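Local coordinates for FERM, ARHGEF and pleckstrin domain-containing protein 2 (Mus musculus, PDB 6D2K), which activates the small GTPase RAC1 as a guanine nucleotide exchange factor and acts in semaphorin signalling, actin remodelling and integrin-dependent adhesion, at residues T18-D23 with W38-L43. Residues are numbered along the deposited sequence; the frame is centred on the assembly and turned at random.
Sequences TVELFD and WKHLNL
Phe22 and His40 meet at the inner end of a small contact, burying 140 Å² in all, between strand 19-24 and the last turn of helix 30-41. The phenyl ring presents its edge: CZ comes within 4.1 Å of His40 CB, which lies near the ring plane, and the two side chains run nearly perpendicular. Phe22 is buried, the side chain also packing on Leu33, Gln36 and Val37 of the same helix and on Val12 of the neighbouring strand 8-13, so this is the well-packed side. Its CG stands anti to the carbonyl carbon (chi1 -63°), which sends the ring from the strand toward the helix.

This is the ubiquitin-like N-terminal lobe of the FERM domain, in which a mixed sheet with strand order 2-1-5-3-4 packs against a helix. Strand 19-24 is an outermost strand of that sheet, paired with strand 8-13 through backbone hydrogen bonds of Glu20 with Val12 and of Phe22 with Ile10. The helix closes beyond His40 in a Schellman motif, with Asn42 at positive phi and Leu43 N bonded to Trp38 O at 2.9 Å.

Toward solvent the contact passes to Glu20 and the exposed His40. With CG anti to the backbone N (chi1 169°), the imidazole reaches back toward the strand, and Glu20 CB lies above one face but displaced to the margin of the ring. The glutamate chain is bent, and the carboxylate and imidazole planes lie 23° apart, but the carboxylate sits too close to the ring in the model and its exact placement is doubtful; Glu20 OE2 and His40 ND1, 3.3 Å apart, do not form a hydrogen bond. Both side chains touch Leu14 in the loop between the first two strands.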
loop_
_atom_site.group_PDB
_atom_site.type_symbol
_atom_site.label_atom_id
_atom_site.label_comp_id
_atom_site.label_asym_id
_atom_site.label_seq_id
_atom_site.Cartn_x
_atom_site.Cartn_y
_atom_site.Cartn_z
ATOM N N THR A 18 -11.844 -11.226 -3.970
ATOM C CA THR A 18 -12.005 -12.331 -4.905
ATOM C C THR A 18 -10.634 -12.825 -5.367
ATOM O O THR A 18 -9.644 -12.097 -5.287
ATOM C CB THR A 18 -12.836 -11.938 -6.128
ATOM O OG1 THR A 18 -12.189 -10.884 -6.853
ATOM C CG2 THR A 18 -14.214 -11.472 -5.696
ATOM N N VAL A 19 -10.584 -14.066 -5.839
ATOM C CA VAL A 19 -9.328 -14.662 -6.290
ATOM C C VAL A 19 -9.455 -15.060 -7.753
ATOM O O VAL A 19 -10.456 -15.667 -8.158
ATOM C CB VAL A 19 -8.942 -15.882 -5.434
ATOM C CG1 VAL A 19 -7.650 -16.528 -5.942
ATOM C CG2 VAL A 19 -8.788 -15.485 -3.971
ATOM N N GLU A 20 -8.460 -14.689 -8.552
ATOM C CA GLU A 20 -8.402 -15.076 -9.952
ATOM C C GLU A 20 -7.148 -15.906 -10.178
ATOM O O GLU A 20 -6.113 -15.631 -9.583
ATOM C CB GLU A 20 -8.419 -13.854 -10.869
ATOM C CG GLU A 20 -9.805 -13.453 -11.358
ATOM C CD GLU A 20 -10.432 -14.498 -12.278
ATOM O OE1 GLU A 20 -11.105 -15.404 -11.757
ATOM O OE2 GLU A 20 -10.237 -14.422 -13.514
ATOM N N LEU A 21 -7.255 -16.927 -11.024
ATOM C CA LEU A 21 -6.146 -17.843 -11.288
ATOM C C LEU A 21 -5.483 -17.507 -12.615
ATOM O O LEU A 21 -6.167 -17.284 -13.623
ATOM C CB LEU A 21 -6.662 -19.289 -11.305
ATOM C CG LEU A 21 -7.473 -19.697 -10.071
ATOM C CD1 LEU A 21 -8.150 -21.042 -10.297
ATOM C CD2 LEU A 21 -6.605 -19.745 -8.821
ATOM N N PHE A 22 -4.153 -17.444 -12.615
ATOM C CA PHE A 22 -3.401 -17.125 -13.828
ATOM C C PHE A 22 -2.342 -18.184 -14.059
ATOM O O PHE A 22 -1.553 -18.477 -13.168
ATOM C CB PHE A 22 -2.732 -15.754 -13.719
ATOM C CG PHE A 22 -3.705 -14.618 -13.593
ATOM C CD1 PHE A 22 -4.026 -13.841 -14.685
ATOM C CD2 PHE A 22 -4.295 -14.337 -12.378
ATOM C CE1 PHE A 22 -4.925 -12.789 -14.568
ATOM C CE2 PHE A 22 -5.193 -13.303 -12.253
ATOM C CZ PHE A 22 -5.514 -12.527 -13.347
ATOM N N ASP A 23 -2.331 -18.753 -15.257
ATOM C CA ASP A 23 -1.333 -19.754 -15.607
ATOM C C ASP A 23 -0.239 -19.108 -16.438
ATOM O O ASP A 23 -0.506 -18.459 -17.445
ATOM C CB ASP A 23 -1.993 -20.908 -16.362
ATOM C CG ASP A 23 -2.959 -21.682 -15.497
ATOM O OD1 ASP A 23 -2.576 -22.050 -14.366
ATOM O OD2 ASP A 23 -4.100 -21.924 -15.941
ATOM N N TRP A 38 -3.802 -6.667 -15.370
ATOM C CA TRP A 38 -4.345 -5.376 -15.799
ATOM C C TRP A 38 -5.435 -5.575 -16.854
ATOM O O TRP A 38 -6.393 -4.810 -16.920
ATOM C CB TRP A 38 -3.259 -4.459 -16.367
ATOM C CG TRP A 38 -2.049 -4.188 -15.478
ATOM C CD1 TRP A 38 -0.828 -3.757 -15.888
ATOM C CD2 TRP A 38 -1.959 -4.350 -14.051
ATOM N NE1 TRP A 38 0.019 -3.629 -14.817
ATOM C CE2 TRP A 38 -0.651 -3.989 -13.678
ATOM C CE3 TRP A 38 -2.855 -4.761 -13.060
ATOM C CZ2 TRP A 38 -0.210 -4.027 -12.347
ATOM C CZ3 TRP A 38 -2.413 -4.800 -11.733
ATOM C CH2 TRP A 38 -1.108 -4.430 -11.398
ATOM N N LYS A 39 -5.280 -6.606 -17.680
ATOM C CA LYS A 39 -6.267 -6.925 -18.709
ATOM C C LYS A 39 -7.530 -7.515 -18.110
ATOM O O LYS A 39 -8.640 -7.131 -18.476
ATOM C CB LYS A 39 -5.691 -7.915 -19.718
ATOM C CG LYS A 39 -4.780 -7.307 -20.756
ATOM C CD LYS A 39 -4.828 -8.118 -22.056
ATOM C CE LYS A 39 -5.418 -9.515 -21.847
ATOM N NZ LYS A 39 -6.917 -9.522 -21.799
ATOM N N HIS A 40 -7.361 -8.473 -17.207
ATOM C CA HIS A 40 -8.494 -9.061 -16.523
ATOM C C HIS A 40 -9.336 -7.964 -15.878
ATOM O O HIS A 40 -10.561 -8.048 -15.865
ATOM C CB HIS A 40 -8.036 -10.072 -15.470
ATOM C CG HIS A 40 -9.134 -10.526 -14.566
ATOM N ND1 HIS A 40 -10.061 -11.474 -14.941
ATOM C CD2 HIS A 40 -9.471 -10.145 -13.311
ATOM C CE1 HIS A 40 -10.916 -11.665 -13.953
ATOM N NE2 HIS A 40 -10.580 -10.876 -12.952
ATOM N N LEU A 41 -8.670 -6.928 -15.365
ATOM C CA LEU A 41 -9.357 -5.860 -14.636
ATOM C C LEU A 41 -9.764 -4.690 -15.515
ATOM O O LEU A 41 -10.566 -3.851 -15.101
ATOM C CB LEU A 41 -8.480 -5.327 -13.492
ATOM C CG LEU A 41 -8.172 -6.337 -12.383
ATOM C CD1 LEU A 41 -7.229 -5.729 -11.334
ATOM C CD2 LEU A 41 -9.447 -6.862 -11.742
ATOM N N ASN A 42 -9.195 -4.622 -16.713
ATOM C CA ASN A 42 -9.333 -3.443 -17.544
ATOM C C ASN A 42 -8.907 -2.213 -16.748
ATOM O O ASN A 42 -9.638 -1.223 -16.647
ATOM C CB ASN A 42 -10.767 -3.322 -18.063
ATOM C CG ASN A 42 -11.138 -4.463 -18.993
ATOM O OD1 ASN A 42 -10.418 -4.751 -19.949
ATOM N ND2 ASN A 42 -12.258 -5.122 -18.714
ATOM N N LEU A 43 -7.714 -2.310 -16.167
ATOM C CA LEU A 43 -7.147 -1.251 -15.344
ATOM C C LEU A 43 -6.251 -0.320 -16.159
ATOM O O LEU A 43 -5.091 -0.629 -16.420
ATOM C CB LEU A 43 -6.348 -1.876 -14.193
ATOM C CG LEU A 43 -5.694 -0.927 -13.189
ATOM C CD1 LEU A 43 -6.750 0.014 -12.601
ATOM C CD2 LEU A 43 -4.981 -1.706 -12.094
#